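Local coordinates for cysteine synthase 3 (Entamoeba histolytica, PDB 6KR5), which catalyses, as a pyridoxal-5'-phosphate-dependent cysteine synthase, the formation of L-cysteine from O-acetyl-L-serine and sulfide, at residues E28-V32 with A268-D273; E217-S221 with P256-Q260. All blocks are in the same frame, centred on the assembly; numbering follows the deposited sequence.

Contact 1: residues E28-V32 with A268-D273; sequences ELHGV and AVVKYD
The carboxylate of Asp273 receives three successive backbone N-H groups, those of His30, Gly31 and Val32. His30 N lies 2.8 Å from Asp273 OD1, nearly straight at 171°. Gly31 N is 2.9 Å from Asp273 OD1, on the syn side but well out of the carboxylate plane. Val32 N uses the syn lone pair of Asp273 OD2, at 2.9 Å. A water gives OD1 a further hydrogen bond and also donates to Glu28 O. Four hydrogen bonds grip this buried carboxylate and fix its rotation. The three N-H dipoles would probably stabilise its negative charge. CG of Asp273 is anti to the carbonyl carbon (chi1 -76°), which turns the group from helix 259-273 into the loop after strand 26-28. That antiparallel strand is at an edge of the mixed sheet in the fold type II architecture of cysteine synthases. Leu29 CD2 lies 3.8 Å from Asp273 CG, the side chains crossing at about a right angle. Val32 CG1, anti to the carbonyl carbon (chi1 -64°), packs against Ala268 CB, Val269 CG2 and Tyr272 CB. Val32 CG2 is 3.4 Å from Asp273 OD2. Gly31 CA approaches Tyr272 O at 3.5 Å in a CA-H...O contact.

Contact 2: residues E217-S221 with P256-Q260; sequences EPAES and PIKTQ
Glu220 reaches from the turn after strand 212-218 to Thr259, the first residue of helix 259-273. From CB, its CG sits beside the backbone N (chi1 -62°). The bend at chi2 (85°) then turns the carboxylate to the helix start. Glu220 CD lies 3.5 Å from Thr259 N. OE1 accepts two hydrogen bonds. Thr259 OG1 donates at 2.8 Å to Glu220 OE1 from above the carboxylate plane. Thr259 N donates at 3.1 Å to Glu220 OE1, on the syn side and closer to the plane. OE2 has a weak bond from Thr259 N. It also rests against CA and CB of Lys258, the N-cap residue, and accepts from a water that itself accepts from Gln260 N. The carboxylate therefore meets N-H groups of the helix's first turn, directly or through water, and its charge would probably suit the helix dipole. Thr259 OG1 also accepts from Gly233 N and so joins Glu220 to that loop. The strand ends leading into this site, 212-218 and 253-257, pair in parallel, with bridges of Glu217 to Pro256 and Pro218 to Ile257. Ile257 N bonds to Glu217 O at 2.9 Å, and Ala219 N bonds to Ile257 O at 2.8 Å. Ala219 CB packs on Pro256 CB at 4.1 Å. Strand 253-257 is outermost in the mixed sheet within this chain. Ile257 packs on helix 279-292, and helix 259-273 leads away from the strand end.

The two contacts lie towards opposite ends of helix 259-273, their centres about 21 Å apart and their nearest atoms about 9 Å apart. They do not touch. Along the chain the order is 28-32, 217-221, 256-260 and 268-273, so both segments of contact 2 fall between those of contact 1. Contact 2 joins neighbouring parallel strands at one edge of the six-stranded mixed sheet. Contact 1 lies beside strand 26-28, the other outermost strand in this chain. At contact 1 the helix supplies the acid, Asp273; at contact 2 it is held by one from outside, Glu220. Helix 279-292 packs against both contacts. The two edges of the sheet are thereby tied through one helix, which runs between them.

Contact 1: residues E28-V32 with A268-D273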
loop_
_atom_site.group_PDB
_atom_site.type_symbol
_atom_site.label_atom_id
_atom_site.label_comp_id
_atom_site.label_asym_id
_atom_site.label_seq_id
_atom_site.Cartn_x
_atom_site.Cartn_y
_atom_site.Cartn_z
ATOM N N GLU B 28 2.572 11.984 12.920
ATOM C CA GLU B 28 1.766 13.004 13.587
ATOM C C GLU B 28 0.562 13.408 12.743
ATOM O O GLU B 28 0.691 13.661 11.538
ATOM C CB GLU B 28 2.604 14.252 13.857
ATOM C CG GLU B 28 3.826 14.044 14.741
ATOM C CD GLU B 28 4.714 15.287 14.812
ATOM O OE1 GLU B 28 4.596 16.172 13.938
ATOM O OE2 GLU B 28 5.537 15.370 15.752
ATOM N N LEU B 29 -0.605 13.513 13.399
ATOM C CA LEU B 29 -1.765 14.200 12.829
ATOM C C LEU B 29 -1.670 15.697 13.110
ATOM O O LEU B 29 -1.235 16.104 14.191
ATOM C CB LEU B 29 -3.057 13.651 13.431
ATOM C CG LEU B 29 -3.491 12.271 12.963
ATOM C CD1 LEU B 29 -4.850 11.934 13.579
ATOM C CD2 LEU B 29 -3.543 12.185 11.440
ATOM N N HIS B 30 -2.094 16.514 12.140
ATOM C CA HIS B 30 -2.069 17.969 12.304
ATOM C C HIS B 30 -3.350 18.607 11.792
ATOM O O HIS B 30 -3.907 19.503 12.433
ATOM C CB HIS B 30 -0.875 18.588 11.570
ATOM C CG HIS B 30 0.452 18.166 12.113
ATOM N ND1 HIS B 30 0.924 18.584 13.338
ATOM C CD2 HIS B 30 1.412 17.367 11.590
ATOM C CE1 HIS B 30 2.112 18.046 13.554
ATOM N NE2 HIS B 30 2.434 17.310 12.505
ATOM N N GLY B 31 -3.805 18.172 10.619
ATOM C CA GLY B 31 -4.956 18.809 10.006
ATOM C C GLY B 31 -6.223 18.604 10.805
ATOM O O GLY B 31 -6.951 19.557 11.095
ATOM N N VAL B 32 -6.501 17.354 11.189
ATOM C CA VAL B 32 -7.730 17.063 11.923
ATOM C C VAL B 32 -7.596 17.281 13.421
ATOM O O VAL B 32 -8.599 17.175 14.134
ATOM C CB VAL B 32 -8.232 15.627 11.658
ATOM C CG1 VAL B 32 -8.615 15.468 10.196
ATOM C CG2 VAL B 32 -7.206 14.573 12.101
ATOM N N ALA B 268 -12.227 13.119 6.179
ATOM C CA ALA B 268 -11.540 14.319 6.659
ATOM C C ALA B 268 -10.040 14.085 6.798
ATOM O O ALA B 268 -9.236 14.977 6.507
ATOM C CB ALA B 268 -12.139 14.764 7.990
ATOM N N VAL B 269 -9.646 12.887 7.232
ATOM C CA VAL B 269 -8.230 12.590 7.417
ATOM C C VAL B 269 -7.494 12.631 6.083
ATOM O O VAL B 269 -6.393 13.183 5.986
ATOM C CB VAL B 269 -8.080 11.230 8.120
ATOM C CG1 VAL B 269 -6.625 10.784 8.127
ATOM C CG2 VAL B 269 -8.614 11.350 9.535
ATOM N N VAL B 270 -8.081 12.059 5.028
ATOM C CA VAL B 270 -7.367 12.095 3.758
ATOM C C VAL B 270 -7.355 13.517 3.192
ATOM O O VAL B 270 -6.338 13.956 2.641
ATOM C CB VAL B 270 -7.929 11.042 2.772
ATOM C CG1 VAL B 270 -9.365 11.292 2.450
ATOM C CG2 VAL B 270 -7.080 10.978 1.489
ATOM N N LYS B 271 -8.426 14.290 3.385
ATOM C CA LYS B 271 -8.454 15.636 2.812
ATOM C C LYS B 271 -7.519 16.587 3.549
ATOM O O LYS B 271 -6.869 17.435 2.919
ATOM C CB LYS B 271 -9.874 16.195 2.823
ATOM C CG LYS B 271 -10.008 17.497 2.026
ATOM C CD LYS B 271 -11.461 17.951 1.941
ATOM C CE LYS B 271 -11.563 19.295 1.241
ATOM N NZ LYS B 271 -12.958 19.812 1.187
ATOM N N TYR B 272 -7.452 16.490 4.883
ATOM C CA TYR B 272 -6.736 17.486 5.670
ATOM C C TYR B 272 -5.401 17.022 6.230
ATOM O O TYR B 272 -4.589 17.873 6.620
ATOM C CB TYR B 272 -7.645 18.001 6.799
ATOM C CG TYR B 272 -8.877 18.649 6.199
ATOM C CD1 TYR B 272 -8.746 19.738 5.351
ATOM C CD2 TYR B 272 -10.146 18.142 6.422
ATOM C CE1 TYR B 272 -9.849 20.325 4.765
ATOM C CE2 TYR B 272 -11.269 18.735 5.839
ATOM C CZ TYR B 272 -11.107 19.824 5.011
ATOM O OH TYR B 272 -12.199 20.442 4.408
ATOM N N ASP B 273 -5.137 15.705 6.273
ATOM C CA ASP B 273 -3.810 15.205 6.600
ATOM C C ASP B 273 -3.176 14.419 5.468
ATOM O O ASP B 273 -2.003 14.047 5.580
ATOM C CB ASP B 273 -3.849 14.346 7.877
ATOM C CG ASP B 273 -3.974 15.196 9.113
ATOM O OD1 ASP B 273 -2.929 15.633 9.648
ATOM O OD2 ASP B 273 -5.118 15.440 9.520
HETATM O O HOH W 1 -0.238 14.964 9.312
#

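Contact 2: residues E217-S221 with P256-Q260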
loop_
_atom_site.group_PDB
_atom_site.type_symbol
_atom_site.label_atom_id
_atom_site.label_comp_id
_atom_site.label_asym_id
_atom_site.label_seq_id
_atom_site.Cartn_x
_atom_site.Cartn_y
_atom_site.Cartn_z
ATOM N N GLU B 217 -15.566 0.369 18.999
ATOM C CA GLU B 217 -16.505 -0.527 18.343
ATOM C C GLU B 217 -17.627 0.302 17.720
ATOM O O GLU B 217 -17.823 1.459 18.093
ATOM C CB GLU B 217 -17.065 -1.570 19.324
ATOM C CG GLU B 217 -17.824 -1.007 20.513
ATOM C CD GLU B 217 -18.414 -2.105 21.403
ATOM O OE1 GLU B 217 -18.311 -3.302 21.049
ATOM O OE2 GLU B 217 -18.990 -1.759 22.452
ATOM N N PRO B 218 -18.364 -0.270 16.765
ATOM C CA PRO B 218 -19.471 0.490 16.165
ATOM C C PRO B 218 -20.574 0.760 17.173
ATOM O O PRO B 218 -20.992 -0.127 17.925
ATOM C CB PRO B 218 -19.968 -0.424 15.031
ATOM C CG PRO B 218 -18.887 -1.464 14.833
ATOM C CD PRO B 218 -18.245 -1.619 16.184
ATOM N N ALA B 219 -21.068 1.999 17.162
ATOM C CA ALA B 219 -22.193 2.327 18.031
ATOM C C ALA B 219 -23.392 1.436 17.747
ATOM O O ALA B 219 -24.182 1.149 18.655
ATOM C CB ALA B 219 -22.578 3.797 17.868
ATOM N N GLU B 220 -23.532 0.978 16.504
ATOM C CA GLU B 220 -24.662 0.161 16.079
ATOM C C GLU B 220 -24.515 -1.317 16.435
ATOM O O GLU B 220 -25.473 -2.082 16.261
ATOM C CB GLU B 220 -24.860 0.340 14.568
ATOM C CG GLU B 220 -25.201 1.783 14.143
ATOM C CD GLU B 220 -23.984 2.699 13.947
ATOM O OE1 GLU B 220 -22.855 2.182 13.815
ATOM O OE2 GLU B 220 -24.174 3.942 13.937
ATOM N N SER B 221 -23.361 -1.741 16.943
ATOM C CA SER B 221 -23.144 -3.138 17.340
ATOM C C SER B 221 -22.149 -3.167 18.496
ATOM O O SER B 221 -21.069 -3.750 18.421
ATOM C CB SER B 221 -22.666 -3.986 16.167
ATOM O OG SER B 221 -22.858 -5.372 16.426
ATOM N N PRO B 256 -17.740 3.777 21.658
ATOM C CA PRO B 256 -18.516 3.466 20.457
ATOM C C PRO B 256 -18.462 4.621 19.474
ATOM O O PRO B 256 -18.472 5.794 19.862
ATOM C CB PRO B 256 -19.937 3.271 20.999
ATOM C CG PRO B 256 -19.988 4.167 22.197
ATOM C CD PRO B 256 -18.600 4.132 22.803
ATOM N N ILE B 257 -18.424 4.283 18.187
ATOM C CA ILE B 257 -18.370 5.274 17.117
ATOM C C ILE B 257 -19.448 4.931 16.097
ATOM O O ILE B 257 -19.544 3.783 15.644
ATOM C CB ILE B 257 -16.978 5.326 16.445
ATOM C CG1 ILE B 257 -15.896 5.814 17.419
ATOM C CG2 ILE B 257 -17.017 6.193 15.185
ATOM C CD1 ILE B 257 -15.986 7.326 17.797
ATOM N N LYS B 258 -20.262 5.923 15.735
ATOM C CA LYS B 258 -21.286 5.699 14.721
ATOM C C LYS B 258 -20.655 5.437 13.357
ATOM O O LYS B 258 -19.687 6.101 12.960
ATOM C CB LYS B 258 -22.224 6.902 14.618
ATOM C CG LYS B 258 -23.077 7.169 15.860
ATOM C CD LYS B 258 -23.882 8.440 15.650
ATOM C CE LYS B 258 -24.846 8.706 16.792
ATOM N NZ LYS B 258 -25.467 10.051 16.644
ATOM N N THR B 259 -21.251 4.494 12.622
ATOM C CA THR B 259 -20.797 4.167 11.271
ATOM C C THR B 259 -20.592 5.421 10.424
ATOM O O THR B 259 -19.522 5.612 9.831
ATOM C CB THR B 259 -21.802 3.228 10.594
ATOM O OG1 THR B 259 -21.763 1.950 11.234
ATOM C CG2 THR B 259 -21.439 3.004 9.138
ATOM N N GLN B 260 -21.596 6.310 10.377
ATOM C CA GLN B 260 -21.485 7.487 9.515
ATOM C C GLN B 260 -20.373 8.423 9.967
ATOM O O GLN B 260 -19.731 9.068 9.130
ATOM C CB GLN B 260 -22.806 8.256 9.463
ATOM C CG GLN B 260 -23.972 7.481 8.901
ATOM C CD GLN B 260 -23.807 7.113 7.447
ATOM O OE1 GLN B 260 -23.177 7.834 6.671
ATOM N NE2 GLN B 260 -24.377 5.972 7.064
HETATM O O HOH W 2 -24.189 5.830 11.754
#